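Local coordinates for potential RNA-dependent RNA polymerase (Human picobirnavirus, PDB 5I62), which catalyses template-directed RNA synthesis from ribonucleoside triphosphates, probably serving both transcription and replication of the viral double-stranded RNA genome, at residues S116-V121 and A282-G287; S155-C160 and F206-N211; D165-V170 and I313-H318; Q216-L221 and P299-I304; P232-M237 and G326-E331. One frame throughout, in Å; residues are numbered along the deposited sequence.

Interaction 4 is the hub of this set. Helix 208-228 supplies a segment to interactions 2 and 4, whose centres are 13 Å apart, and F206, P207 and V210 of interaction 2 pack on I300, K301 and I304. Interaction 3 joins the same loop through H318, whose N lies 2.8 Å from Y302 O. Toward interaction 5, centres 14 Å apart, Y218, K301 and Y302 converge on D330 of helix 327-345. Interaction 1, its centre 17 Å from that of interaction 4, touches it through L284 on L221 and L285 on V217. Interaction 5 probably borders the active site: its glycine-rich helix start is consistent with polymerase motif B, and its tryptophan touches strand 355-357.

Interaction 1 (S116-V121 and A282-G287); sequences SEWKGV and ADLLTG
W118, where a type I turn (S116-K119) runs into a type II turn (W118-V121), faces D283 and L284 in the last turn of helix 271-284. This packs a tight double turn against a helix C-terminus within the right-hand polymerase fold. Beyond L284 the chain leaves helical geometry, so both partners are offered just where the helix ends.

The indole is gripped in two ways. At its rim, W118 NE1 donates to D283 OD2 over 2.9 Å, with an N-H...O angle of 152°. The oxygen lies almost in the ring plane and receives the hydrogen on its anti lone pair. D283 reaches the ring with CG anti to the backbone N (chi1 -172°), and OD2 also takes part in a salt bridge with R123, so one carboxylate oxygen ties the indole to the loop that follows. Aspartate suits the site because it serves a neutral N-H and a cation together.

Over one face comes L284. Its branched end lets CD2 cover the pyrrole ring while L284 CD1 stays near the benzo part, 4.1 Å from W118 CZ2. A leucine matches this flat, apolar surface, and tryptophan alone among aromatic residues pairs so broad a face with an N-H at its edge. The CH-pi contact is nearly vertical: L284 CD2 stands 3.3 Å from the centroid of the five-membered ring of W118, only 7° off the ring normal.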
# COMPACT_ATOMS: atom_id res chain seq x y z
N SER A 116 14.95 -20.37 -3.78
CA SER A 116 14.68 -21.70 -3.27
C SER A 116 13.30 -21.81 -2.64
O SER A 116 12.72 -22.90 -2.63
CB SER A 116 15.75 -22.10 -2.25
OG SER A 116 17.00 -22.17 -2.90
N GLU A 117 12.76 -20.70 -2.12
CA GLU A 117 11.43 -20.78 -1.52
C GLU A 117 10.35 -21.13 -2.53
O GLU A 117 9.28 -21.57 -2.13
CB GLU A 117 11.07 -19.48 -0.82
CG GLU A 117 11.97 -19.14 0.34
CD GLU A 117 11.43 -17.98 1.16
OE1 GLU A 117 11.95 -16.85 1.02
OE2 GLU A 117 10.46 -18.20 1.94
N TRP A 118 10.59 -20.93 -3.83
CA TRP A 118 9.60 -21.31 -4.83
C TRP A 118 10.10 -22.41 -5.77
O TRP A 118 9.64 -22.52 -6.91
CB TRP A 118 9.09 -20.09 -5.61
CG TRP A 118 10.11 -19.17 -6.22
CD1 TRP A 118 10.92 -19.42 -7.30
CD2 TRP A 118 10.40 -17.83 -5.81
NE1 TRP A 118 11.69 -18.32 -7.59
CE2 TRP A 118 11.40 -17.33 -6.69
CE3 TRP A 118 9.93 -17.00 -4.79
CZ2 TRP A 118 11.92 -16.04 -6.58
CZ3 TRP A 118 10.44 -15.72 -4.68
CH2 TRP A 118 11.42 -15.25 -5.56
N LYS A 119 11.03 -23.24 -5.30
CA LYS A 119 11.39 -24.47 -5.99
C LYS A 119 10.14 -25.29 -6.32
O LYS A 119 9.28 -25.49 -5.47
CB LYS A 119 12.32 -25.30 -5.12
CG LYS A 119 12.99 -26.44 -5.85
CD LYS A 119 14.28 -25.94 -6.47
CE LYS A 119 15.27 -25.53 -5.38
NZ LYS A 119 16.47 -24.81 -5.91
N GLY A 120 10.06 -25.77 -7.56
CA GLY A 120 8.97 -26.61 -7.96
C GLY A 120 7.69 -25.89 -8.32
O GLY A 120 6.76 -26.53 -8.84
N VAL A 121 7.60 -24.59 -8.05
CA VAL A 121 6.44 -23.80 -8.47
C VAL A 121 6.28 -23.85 -9.99
O VAL A 121 7.26 -23.95 -10.74
CB VAL A 121 6.59 -22.36 -7.96
CG1 VAL A 121 5.46 -21.46 -8.46
CG2 VAL A 121 6.60 -22.36 -6.45
N ALA A 282 13.02 -13.20 -13.61
CA ALA A 282 13.51 -14.05 -14.69
C ALA A 282 13.53 -15.51 -14.27
O ALA A 282 13.28 -16.41 -15.09
CB ALA A 282 14.90 -13.58 -15.15
N ASP A 283 13.81 -15.78 -12.99
CA ASP A 283 13.73 -17.15 -12.48
C ASP A 283 12.30 -17.67 -12.52
O ASP A 283 12.06 -18.81 -12.92
CB ASP A 283 14.27 -17.21 -11.05
CG ASP A 283 14.40 -18.64 -10.54
OD1 ASP A 283 15.32 -19.34 -10.99
OD2 ASP A 283 13.58 -19.06 -9.70
N LEU A 284 11.34 -16.84 -12.10
CA LEU A 284 9.95 -17.27 -12.01
C LEU A 284 9.30 -17.45 -13.38
O LEU A 284 8.36 -18.24 -13.52
CB LEU A 284 9.15 -16.24 -11.20
CG LEU A 284 9.42 -16.21 -9.68
CD1 LEU A 284 8.87 -14.93 -9.05
CD2 LEU A 284 8.78 -17.40 -9.03
N LEU A 285 9.77 -16.71 -14.38
CA LEU A 285 9.09 -16.67 -15.67
C LEU A 285 9.69 -17.69 -16.63
O LEU A 285 10.82 -18.14 -16.47
CB LEU A 285 9.19 -15.27 -16.27
CG LEU A 285 8.28 -14.19 -15.69
CD1 LEU A 285 8.88 -12.83 -15.98
CD2 LEU A 285 6.88 -14.30 -16.30
N THR A 286 8.92 -18.02 -17.67
CA THR A 286 9.40 -18.87 -18.74
C THR A 286 8.78 -18.40 -20.05
O THR A 286 7.65 -17.91 -20.07
CB THR A 286 9.06 -20.34 -18.46
OG1 THR A 286 9.62 -21.16 -19.49
CG2 THR A 286 7.55 -20.55 -18.41
N GLY A 287 9.54 -18.52 -21.13
CA GLY A 287 9.06 -18.21 -22.46
C GLY A 287 9.77 -17.01 -23.08
O GLY A 287 10.31 -16.14 -22.39

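Interaction 2 (S155-C160 and F206-N211); sequences SKTIPC and FPFAVN
T157 and F208 meet with their side chains crossing at about a right angle, whereas C160 and A209 face each other as small, compact groups. The first pair is held by the two branches of the threonine, both of which bear on one ring atom: T157 OG1 is 3.7 Å and T157 CG2 4.0 Å from F208 CD2. The approach to the ring is oblique. For F208, a chi1 of -166° sets the ring beside the carbonyl carbon and out from the first turn of helix 208-228.

Threonine is apt at this helix end: its hydroxyl is bonded back to V153 O of the preceding turn, which satisfies a buried polar atom, and T157 CG2 packs 4.0 Å from A209 N.

The second pair brings the chains closer. The CA atoms of C160 and A209 are 6.2 Å apart, a spacing that suits alanine and cysteine. C160 SG touches A209 CB at 3.9 Å, and the two CB atoms are 4.0 Å apart. Between T157 and C160 the chain turns from helix to strand through a cis peptide before P159.

Within the viral RNA polymerase fold, the contact wedges the start of helix 208-228 against the junction of helix 150-157 with strand 160-165. F208 continues onto V153 and V154, V210 packs on C169 and M171 of strand 168-173, and E129 of helix 129-135 accepts the bond from C160 N.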
# COMPACT_ATOMS: atom_id res chain seq x y z
N SER A 155 -11.02 -0.30 -25.94
CA SER A 155 -10.90 -0.60 -27.36
C SER A 155 -9.88 0.32 -28.03
O SER A 155 -9.29 -0.06 -29.03
CB SER A 155 -12.26 -0.47 -28.05
OG SER A 155 -12.73 0.86 -27.96
N LYS A 156 -9.67 1.51 -27.48
CA LYS A 156 -8.64 2.41 -28.00
C LYS A 156 -7.25 2.09 -27.48
O LYS A 156 -6.27 2.65 -27.99
CB LYS A 156 -8.98 3.85 -27.63
CG LYS A 156 -10.28 4.36 -28.22
CD LYS A 156 -10.39 5.86 -28.00
CE LYS A 156 -11.71 6.25 -27.38
NZ LYS A 156 -11.70 7.64 -26.83
N THR A 157 -7.13 1.22 -26.48
CA THR A 157 -5.86 0.98 -25.80
C THR A 157 -5.17 -0.30 -26.27
O THR A 157 -3.97 -0.29 -26.54
CB THR A 157 -6.06 0.94 -24.28
OG1 THR A 157 -6.60 2.18 -23.85
CG2 THR A 157 -4.72 0.73 -23.55
N ILE A 158 -5.92 -1.39 -26.38
CA ILE A 158 -5.33 -2.66 -26.79
C ILE A 158 -5.64 -2.96 -28.26
O ILE A 158 -6.67 -2.54 -28.76
CB ILE A 158 -5.78 -3.80 -25.87
CG1 ILE A 158 -7.29 -3.97 -25.91
CG2 ILE A 158 -5.32 -3.55 -24.44
CD1 ILE A 158 -7.78 -5.20 -25.11
N PRO A 159 -4.76 -3.69 -28.96
CA PRO A 159 -3.48 -4.18 -28.44
C PRO A 159 -2.47 -3.05 -28.28
O PRO A 159 -2.55 -2.05 -29.00
CB PRO A 159 -3.03 -5.19 -29.51
CG PRO A 159 -3.57 -4.59 -30.77
CD PRO A 159 -4.93 -4.05 -30.38
N CYS A 160 -1.57 -3.20 -27.32
CA CYS A 160 -0.61 -2.15 -27.02
C CYS A 160 0.78 -2.74 -26.85
O CYS A 160 0.95 -3.92 -26.53
CB CYS A 160 -1.01 -1.33 -25.77
SG CYS A 160 -1.21 -2.28 -24.23
N PHE A 206 -0.23 5.65 -13.54
CA PHE A 206 0.41 5.12 -14.74
C PHE A 206 -0.55 5.09 -15.92
O PHE A 206 -1.76 4.94 -15.73
CB PHE A 206 0.92 3.70 -14.49
CG PHE A 206 2.33 3.63 -13.99
CD1 PHE A 206 2.72 4.36 -12.89
CD2 PHE A 206 3.26 2.82 -14.61
CE1 PHE A 206 4.02 4.30 -12.41
CE2 PHE A 206 4.56 2.74 -14.14
CZ PHE A 206 4.94 3.49 -13.03
N PRO A 207 -0.03 5.19 -17.14
CA PRO A 207 -0.85 4.94 -18.33
C PRO A 207 -1.44 3.54 -18.30
O PRO A 207 -0.76 2.57 -17.93
CB PRO A 207 0.14 5.09 -19.50
CG PRO A 207 1.27 5.90 -18.95
CD PRO A 207 1.38 5.47 -17.49
N PHE A 208 -2.71 3.45 -18.69
CA PHE A 208 -3.41 2.18 -18.82
C PHE A 208 -2.57 1.16 -19.60
O PHE A 208 -2.43 0.01 -19.18
CB PHE A 208 -4.76 2.45 -19.51
CG PHE A 208 -5.77 1.32 -19.43
CD1 PHE A 208 -5.64 0.28 -18.52
CD2 PHE A 208 -6.88 1.32 -20.29
CE1 PHE A 208 -6.58 -0.74 -18.46
CE2 PHE A 208 -7.82 0.30 -20.24
CZ PHE A 208 -7.67 -0.74 -19.33
N ALA A 209 -2.00 1.58 -20.74
CA ALA A 209 -1.23 0.65 -21.57
C ALA A 209 -0.04 0.06 -20.81
O ALA A 209 0.25 -1.14 -20.93
CB ALA A 209 -0.75 1.34 -22.86
N VAL A 210 0.66 0.89 -20.04
CA VAL A 210 1.78 0.37 -19.25
C VAL A 210 1.28 -0.61 -18.20
O VAL A 210 1.83 -1.71 -18.03
CB VAL A 210 2.60 1.51 -18.60
CG1 VAL A 210 3.74 0.92 -17.71
CG2 VAL A 210 3.18 2.43 -19.66
N ASN A 211 0.22 -0.24 -17.47
CA ASN A 211 -0.31 -1.12 -16.43
C ASN A 211 -0.79 -2.45 -17.00
O ASN A 211 -0.57 -3.51 -16.40
CB ASN A 211 -1.45 -0.42 -15.67
CG ASN A 211 -0.96 0.47 -14.55
OD1 ASN A 211 0.17 0.31 -14.04
ND2 ASN A 211 -1.79 1.40 -14.15

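Interaction 3 (D165-V170 and I313-H318); sequences DGRYCV and IRYGIH
R167 lays its whole side chain along Y315. R167 CB is 4.2 Å from Y315 CB. Next, R167 CG comes 3.9 Å from Y315 CD2, and the same carbon also lies over the Y168 ring, toward its rim. From CG the chain runs extended to NE, carrying CD past Y315 CB and NE over Y315 CG. The guanidinium then settles on the ring face, with R167 CZ above the Y315 ring and the two planes 23° apart. Here R167 NH1 comes to 3.4 Å from Y315 CD1. This is a stacked cation-pi pair. At the far end, NH2 makes a weak bond to Y168 OH. Arginine suits the place because its flat cation can stack while its N-H groups still point outward along its edge.

The two tyrosines meet obliquely, with Y168 CE1 3.7 Å from Y315 CE2, and Y315 OH is bonded to Y11 OH. Between the backbones one water donates to R167 O at 2.8 Å and accepts from G316 N at 2.7 Å.

R167 lies in the type II' turn D165-Y168, where G166 takes the positive phi that this turn requires. The contact therefore sets the tip of the hairpin formed by strands 160-165 and 168-173 against the chain leaving strand 312-314. Helix 5-11 borders it through Y11, which touches Y168 and I313, and P305 packs on Y315 and C169.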
# COMPACT_ATOMS: atom_id res chain seq x y z
N ASP A 165 12.42 4.51 -24.98
CA ASP A 165 13.30 4.88 -26.09
C ASP A 165 14.10 6.07 -25.59
O ASP A 165 13.66 7.21 -25.68
CB ASP A 165 12.52 5.20 -27.34
CG ASP A 165 13.42 5.52 -28.53
OD1 ASP A 165 14.65 5.61 -28.35
OD2 ASP A 165 12.89 5.70 -29.64
N GLY A 166 15.29 5.80 -25.05
CA GLY A 166 15.99 6.84 -24.31
C GLY A 166 15.14 7.25 -23.13
O GLY A 166 14.60 6.41 -22.41
N ARG A 167 14.95 8.54 -22.95
CA ARG A 167 14.19 9.00 -21.80
C ARG A 167 12.68 8.99 -22.03
O ARG A 167 11.93 9.33 -21.11
CB ARG A 167 14.66 10.39 -21.39
CG ARG A 167 14.22 11.48 -22.34
CD ARG A 167 14.95 12.79 -22.08
NE ARG A 167 14.29 13.87 -22.80
CZ ARG A 167 14.12 15.10 -22.32
NH1 ARG A 167 14.56 15.41 -21.11
NH2 ARG A 167 13.49 16.01 -23.06
N TYR A 168 12.20 8.58 -23.21
CA TYR A 168 10.79 8.60 -23.55
C TYR A 168 10.16 7.22 -23.41
O TYR A 168 10.80 6.20 -23.69
CB TYR A 168 10.56 9.09 -24.99
CG TYR A 168 11.08 10.48 -25.22
CD1 TYR A 168 10.36 11.59 -24.79
CD2 TYR A 168 12.32 10.69 -25.82
CE1 TYR A 168 10.84 12.88 -24.98
CE2 TYR A 168 12.80 11.97 -26.02
CZ TYR A 168 12.05 13.06 -25.60
OH TYR A 168 12.54 14.33 -25.80
N CYS A 169 8.90 7.19 -23.01
CA CYS A 169 8.11 5.97 -22.97
C CYS A 169 7.24 5.94 -24.22
O CYS A 169 6.31 6.73 -24.34
CB CYS A 169 7.27 5.91 -21.70
SG CYS A 169 6.17 4.48 -21.58
N VAL A 170 7.54 5.04 -25.15
CA VAL A 170 6.73 4.91 -26.35
C VAL A 170 5.56 3.98 -26.06
O VAL A 170 5.74 2.91 -25.47
CB VAL A 170 7.57 4.39 -27.53
CG1 VAL A 170 6.69 4.13 -28.75
CG2 VAL A 170 8.70 5.39 -27.85
N ILE A 313 6.63 18.23 -17.70
CA ILE A 313 7.00 16.83 -17.66
C ILE A 313 8.45 16.72 -17.21
O ILE A 313 9.32 17.47 -17.66
CB ILE A 313 6.80 16.15 -19.03
CG1 ILE A 313 5.36 16.34 -19.54
CG2 ILE A 313 7.15 14.66 -18.96
CD1 ILE A 313 5.16 15.86 -21.00
N ARG A 314 8.71 15.79 -16.32
CA ARG A 314 10.06 15.53 -15.86
C ARG A 314 10.51 14.17 -16.38
O ARG A 314 9.70 13.25 -16.45
CB ARG A 314 10.10 15.58 -14.33
CG ARG A 314 11.46 15.40 -13.74
CD ARG A 314 11.43 15.77 -12.28
NE ARG A 314 12.76 15.62 -11.71
CZ ARG A 314 13.09 16.03 -10.49
NH1 ARG A 314 12.17 16.62 -9.73
NH2 ARG A 314 14.32 15.85 -10.05
N TYR A 315 11.79 14.05 -16.74
CA TYR A 315 12.36 12.84 -17.33
C TYR A 315 13.52 12.31 -16.48
O TYR A 315 14.01 13.00 -15.58
CB TYR A 315 12.86 13.09 -18.76
CG TYR A 315 11.78 13.64 -19.69
CD1 TYR A 315 11.47 15.00 -19.70
CD2 TYR A 315 11.06 12.80 -20.52
CE1 TYR A 315 10.47 15.51 -20.56
CE2 TYR A 315 10.06 13.29 -21.36
CZ TYR A 315 9.77 14.64 -21.38
OH TYR A 315 8.77 15.10 -22.22
N GLY A 316 13.95 11.09 -16.77
CA GLY A 316 15.09 10.48 -16.12
C GLY A 316 14.70 9.28 -15.26
O GLY A 316 13.53 9.07 -14.92
N ILE A 317 15.71 8.48 -14.89
CA ILE A 317 15.42 7.32 -14.05
C ILE A 317 15.10 7.77 -12.63
O ILE A 317 15.49 8.86 -12.19
CB ILE A 317 16.57 6.29 -14.06
CG1 ILE A 317 17.86 6.89 -13.49
CG2 ILE A 317 16.78 5.74 -15.47
CD1 ILE A 317 18.93 5.83 -13.19
N HIS A 318 14.35 6.94 -11.91
CA HIS A 318 13.89 7.30 -10.57
C HIS A 318 13.60 6.02 -9.80
O HIS A 318 13.79 4.91 -10.31
CB HIS A 318 12.66 8.23 -10.66
CG HIS A 318 11.59 7.71 -11.57
ND1 HIS A 318 10.78 6.64 -11.25
CD2 HIS A 318 11.18 8.13 -12.79
CE1 HIS A 318 9.93 6.42 -12.23
NE2 HIS A 318 10.14 7.31 -13.18
O HOH W 1 12.80 9.25 -18.44

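Interaction 4 (Q216-L221 and P299-I304); sequences QVYQPL and PIKYAI
Polar bonding dominates where Y218 and K301 approach from opposite directions. K301 NZ donates to Y218 OH over 2.8 Å, arriving at the edge of the phenol near the ring plane. D330 binds both, forming a salt bridge with the lysine through OD2 and a hydrogen bond with the phenol through OD1, and F298 O takes a further bond from NZ. Y302 OH also reaches D330 OD2. The buried ammonium is thus matched by a carboxylate, and the positive charge close to the phenol probably polarises it and strengthens its hold on D330. Tyrosine fits because its rigid ring can carry a hydroxyl outward from the helix, across 12.8 Å between the CA atoms of Y218 and K301.

Van der Waals contact is slight: K301 CE follows NZ to the phenol, 3.4 Å from Y218 OH and 4.0 Å from Y218 CE2. The lysine chain folds at its end (chi3 84°, chi4 75°), which swings NZ round to the hydroxyl. Nearer its root, K301 CG sits over the centre of the Y302 ring, 3.4 Å above the plane.

This buried polar cluster, centred on the D330 carboxylate, ties helix 208-228 and the 299-304 loop to helix 327-345, whose N-terminal end is consistent with polymerase motif B. Around the cluster, W293 meets the Y218 ring edge-to-face, L281 of helix 271-284 packs beside it, and I300 leans on V162 and M164 of strand 160-165.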
# COMPACT_ATOMS: atom_id res chain seq x y z
N GLN A 216 0.36 -8.28 -17.19
CA GLN A 216 0.47 -9.57 -17.86
C GLN A 216 1.40 -10.51 -17.09
O GLN A 216 1.29 -11.74 -17.22
CB GLN A 216 0.98 -9.40 -19.28
CG GLN A 216 -0.02 -8.79 -20.26
CD GLN A 216 0.56 -8.73 -21.64
OE1 GLN A 216 1.20 -7.74 -22.01
NE2 GLN A 216 0.40 -9.81 -22.41
N VAL A 217 2.36 -9.96 -16.33
CA VAL A 217 3.23 -10.76 -15.48
C VAL A 217 2.75 -10.71 -14.03
O VAL A 217 2.62 -11.74 -13.37
CB VAL A 217 4.69 -10.29 -15.57
CG1 VAL A 217 5.49 -10.82 -14.37
CG2 VAL A 217 5.32 -10.77 -16.86
N TYR A 218 2.48 -9.51 -13.52
CA TYR A 218 2.26 -9.40 -12.08
C TYR A 218 0.94 -10.04 -11.66
O TYR A 218 0.84 -10.56 -10.54
CB TYR A 218 2.34 -7.95 -11.64
CG TYR A 218 3.74 -7.40 -11.79
CD1 TYR A 218 4.78 -7.92 -11.03
CD2 TYR A 218 4.02 -6.37 -12.67
CE1 TYR A 218 6.07 -7.44 -11.15
CE2 TYR A 218 5.32 -5.87 -12.80
CZ TYR A 218 6.34 -6.41 -12.03
OH TYR A 218 7.62 -5.93 -12.13
N GLN A 219 -0.08 -10.01 -12.53
CA GLN A 219 -1.35 -10.65 -12.20
C GLN A 219 -1.18 -12.15 -11.96
O GLN A 219 -1.54 -12.62 -10.86
CB GLN A 219 -2.39 -10.37 -13.29
CG GLN A 219 -3.58 -9.59 -12.92
CD GLN A 219 -4.42 -9.28 -14.16
OE1 GLN A 219 -4.54 -10.10 -15.07
NE2 GLN A 219 -4.98 -8.09 -14.19
N PRO A 220 -0.68 -12.94 -12.91
CA PRO A 220 -0.47 -14.36 -12.61
C PRO A 220 0.53 -14.61 -11.48
O PRO A 220 0.38 -15.58 -10.75
CB PRO A 220 0.03 -14.94 -13.95
CG PRO A 220 0.53 -13.79 -14.71
CD PRO A 220 -0.33 -12.62 -14.30
N LEU A 221 1.53 -13.74 -11.33
CA LEU A 221 2.49 -13.89 -10.24
C LEU A 221 1.80 -13.84 -8.89
O LEU A 221 1.98 -14.71 -8.03
CB LEU A 221 3.55 -12.78 -10.33
CG LEU A 221 4.71 -12.88 -9.33
CD1 LEU A 221 5.94 -12.28 -9.97
CD2 LEU A 221 4.44 -12.17 -8.02
N PRO A 299 11.51 -2.29 -17.01
CA PRO A 299 12.20 -1.06 -16.58
C PRO A 299 11.32 0.18 -16.53
O PRO A 299 11.76 1.18 -15.97
CB PRO A 299 13.32 -0.87 -17.61
CG PRO A 299 13.02 -1.78 -18.72
CD PRO A 299 12.11 -2.85 -18.23
N ILE A 300 10.12 0.17 -17.12
CA ILE A 300 9.37 1.42 -17.32
C ILE A 300 9.00 2.05 -15.98
O ILE A 300 9.03 3.28 -15.84
CB ILE A 300 8.12 1.17 -18.19
CG1 ILE A 300 8.54 0.84 -19.62
CG2 ILE A 300 7.15 2.35 -18.15
CD1 ILE A 300 7.41 0.27 -20.44
N LYS A 301 8.63 1.24 -14.99
CA LYS A 301 8.19 1.81 -13.72
C LYS A 301 9.32 2.57 -13.02
O LYS A 301 9.03 3.37 -12.13
CB LYS A 301 7.63 0.71 -12.82
CG LYS A 301 8.72 -0.30 -12.34
CD LYS A 301 8.16 -1.41 -11.45
CE LYS A 301 7.58 -2.57 -12.27
NZ LYS A 301 8.65 -3.43 -12.88
N TYR A 302 10.58 2.33 -13.41
CA TYR A 302 11.74 3.01 -12.84
C TYR A 302 12.26 4.14 -13.71
O TYR A 302 13.26 4.78 -13.35
CB TYR A 302 12.86 1.99 -12.59
CG TYR A 302 12.40 0.84 -11.72
CD1 TYR A 302 12.05 1.05 -10.40
CD2 TYR A 302 12.28 -0.46 -12.24
CE1 TYR A 302 11.59 0.01 -9.59
CE2 TYR A 302 11.83 -1.51 -11.43
CZ TYR A 302 11.49 -1.26 -10.11
OH TYR A 302 11.05 -2.26 -9.26
N ALA A 303 11.63 4.40 -14.86
CA ALA A 303 12.13 5.42 -15.78
C ALA A 303 11.04 6.25 -16.45
O ALA A 303 11.37 7.16 -17.21
CB ALA A 303 13.00 4.77 -16.87
N ILE A 304 9.76 5.97 -16.20
CA ILE A 304 8.68 6.63 -16.96
C ILE A 304 8.68 8.12 -16.66
O ILE A 304 8.94 8.52 -15.51
CB ILE A 304 7.32 5.99 -16.63
CG1 ILE A 304 6.21 6.47 -17.60
CG2 ILE A 304 6.93 6.25 -15.16
CD1 ILE A 304 4.92 5.69 -17.45

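Interaction 5 (P232-M237 and G326-E331); sequences PAWVSM and GTNADE
One hydrogen bond carries the polar part of this contact: W234 NE1 donates to N328 OD1 over 2.6 Å, with an N-H...O angle of 154°. The oxygen lies practically in the indole plane, while the donor is tilted 31° out of the carbonyl plane. N328 presents this oxygen from the first turn of its helix, where a chi1 of -167° turns the amide away from its own backbone N. An asparagine gives a neutral acceptor that needs no counter-charge.

The apolar part is lighter. The benzo edge of W234 meets the helix at A329, W234 CZ2 being 4.0 Å from A329 CA and W234 CH2 4.4 Å from A329 CB; a small alanine permits this approach. L221 and I222 of helix 208-228 also touch the indole, and L357 of strand 355-357 packs on both W234 and N328.

The glycine-rich run ending at G326, followed by helix 327-345, is consistent with motif B of viral RNA polymerases, and strand 355-357 probably belongs to the motif C hairpin beside it.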
# COMPACT_ATOMS: atom_id res chain seq x y z
N PRO A 232 1.78 -14.07 2.86
CA PRO A 232 0.47 -14.14 3.52
C PRO A 232 -0.34 -12.84 3.42
O PRO A 232 -1.56 -12.91 3.33
CB PRO A 232 0.81 -14.47 4.98
CG PRO A 232 2.14 -15.22 4.89
CD PRO A 232 2.88 -14.52 3.75
N ALA A 233 0.32 -11.67 3.43
CA ALA A 233 -0.42 -10.41 3.35
C ALA A 233 -1.15 -10.25 2.02
O ALA A 233 -2.09 -9.45 1.93
CB ALA A 233 0.52 -9.23 3.57
N TRP A 234 -0.74 -10.98 0.98
CA TRP A 234 -1.49 -11.02 -0.27
C TRP A 234 -2.72 -11.90 -0.18
O TRP A 234 -3.57 -11.86 -1.08
CB TRP A 234 -0.62 -11.52 -1.43
CG TRP A 234 0.42 -10.55 -1.88
CD1 TRP A 234 0.58 -9.26 -1.48
CD2 TRP A 234 1.47 -10.81 -2.83
NE1 TRP A 234 1.66 -8.69 -2.11
CE2 TRP A 234 2.23 -9.62 -2.95
CE3 TRP A 234 1.84 -11.92 -3.58
CZ2 TRP A 234 3.34 -9.53 -3.79
CZ3 TRP A 234 2.94 -11.82 -4.41
CH2 TRP A 234 3.68 -10.63 -4.51
N VAL A 235 -2.84 -12.71 0.87
CA VAL A 235 -3.98 -13.61 0.98
C VAL A 235 -5.01 -13.00 1.91
O VAL A 235 -6.15 -12.74 1.51
CB VAL A 235 -3.55 -15.01 1.45
CG1 VAL A 235 -4.77 -15.94 1.56
CG2 VAL A 235 -2.51 -15.60 0.50
N SER A 236 -4.63 -12.76 3.17
CA SER A 236 -5.58 -12.26 4.15
C SER A 236 -4.84 -11.93 5.44
O SER A 236 -3.73 -12.39 5.67
CB SER A 236 -6.67 -13.28 4.44
OG SER A 236 -6.12 -14.35 5.19
N MET A 237 -5.51 -11.16 6.30
CA MET A 237 -4.94 -10.88 7.61
C MET A 237 -4.91 -12.13 8.48
O MET A 237 -4.08 -12.25 9.38
CB MET A 237 -5.73 -9.76 8.30
CG MET A 237 -5.64 -8.42 7.58
SD MET A 237 -3.99 -7.68 7.67
CE MET A 237 -3.29 -8.13 6.08
N GLY A 326 3.53 -3.38 -10.67
CA GLY A 326 4.43 -4.20 -9.90
C GLY A 326 5.02 -3.51 -8.69
O GLY A 326 6.04 -3.96 -8.16
N THR A 327 4.39 -2.41 -8.24
CA THR A 327 4.92 -1.68 -7.09
C THR A 327 5.14 -2.61 -5.91
O THR A 327 6.23 -2.67 -5.33
CB THR A 327 3.98 -0.56 -6.66
OG1 THR A 327 3.86 0.43 -7.69
CG2 THR A 327 4.51 0.12 -5.38
N ASN A 328 4.10 -3.37 -5.56
CA ASN A 328 4.21 -4.23 -4.40
C ASN A 328 5.04 -5.47 -4.71
O ASN A 328 5.82 -5.93 -3.86
CB ASN A 328 2.82 -4.59 -3.89
CG ASN A 328 2.85 -5.20 -2.53
OD1 ASN A 328 2.90 -6.42 -2.39
ND2 ASN A 328 2.87 -4.34 -1.50
N ALA A 329 4.89 -6.02 -5.92
CA ALA A 329 5.55 -7.29 -6.24
C ALA A 329 7.07 -7.14 -6.22
O ALA A 329 7.78 -7.90 -5.55
CB ALA A 329 5.08 -7.81 -7.59
N ASP A 330 7.60 -6.17 -6.99
CA ASP A 330 9.05 -5.99 -7.07
C ASP A 330 9.64 -5.77 -5.69
O ASP A 330 10.69 -6.34 -5.35
CB ASP A 330 9.41 -4.79 -7.97
CG ASP A 330 9.27 -5.08 -9.46
OD1 ASP A 330 8.70 -6.11 -9.84
OD2 ASP A 330 9.76 -4.25 -10.26
N GLU A 331 9.00 -4.90 -4.91
CA GLU A 331 9.51 -4.55 -3.59
C GLU A 331 9.47 -5.73 -2.64
O GLU A 331 10.42 -5.96 -1.89
CB GLU A 331 8.71 -3.38 -3.03
CG GLU A 331 8.97 -2.09 -3.78
CD GLU A 331 8.32 -0.91 -3.10
OE1 GLU A 331 7.47 -1.11 -2.21
OE2 GLU A 331 8.68 0.23 -3.47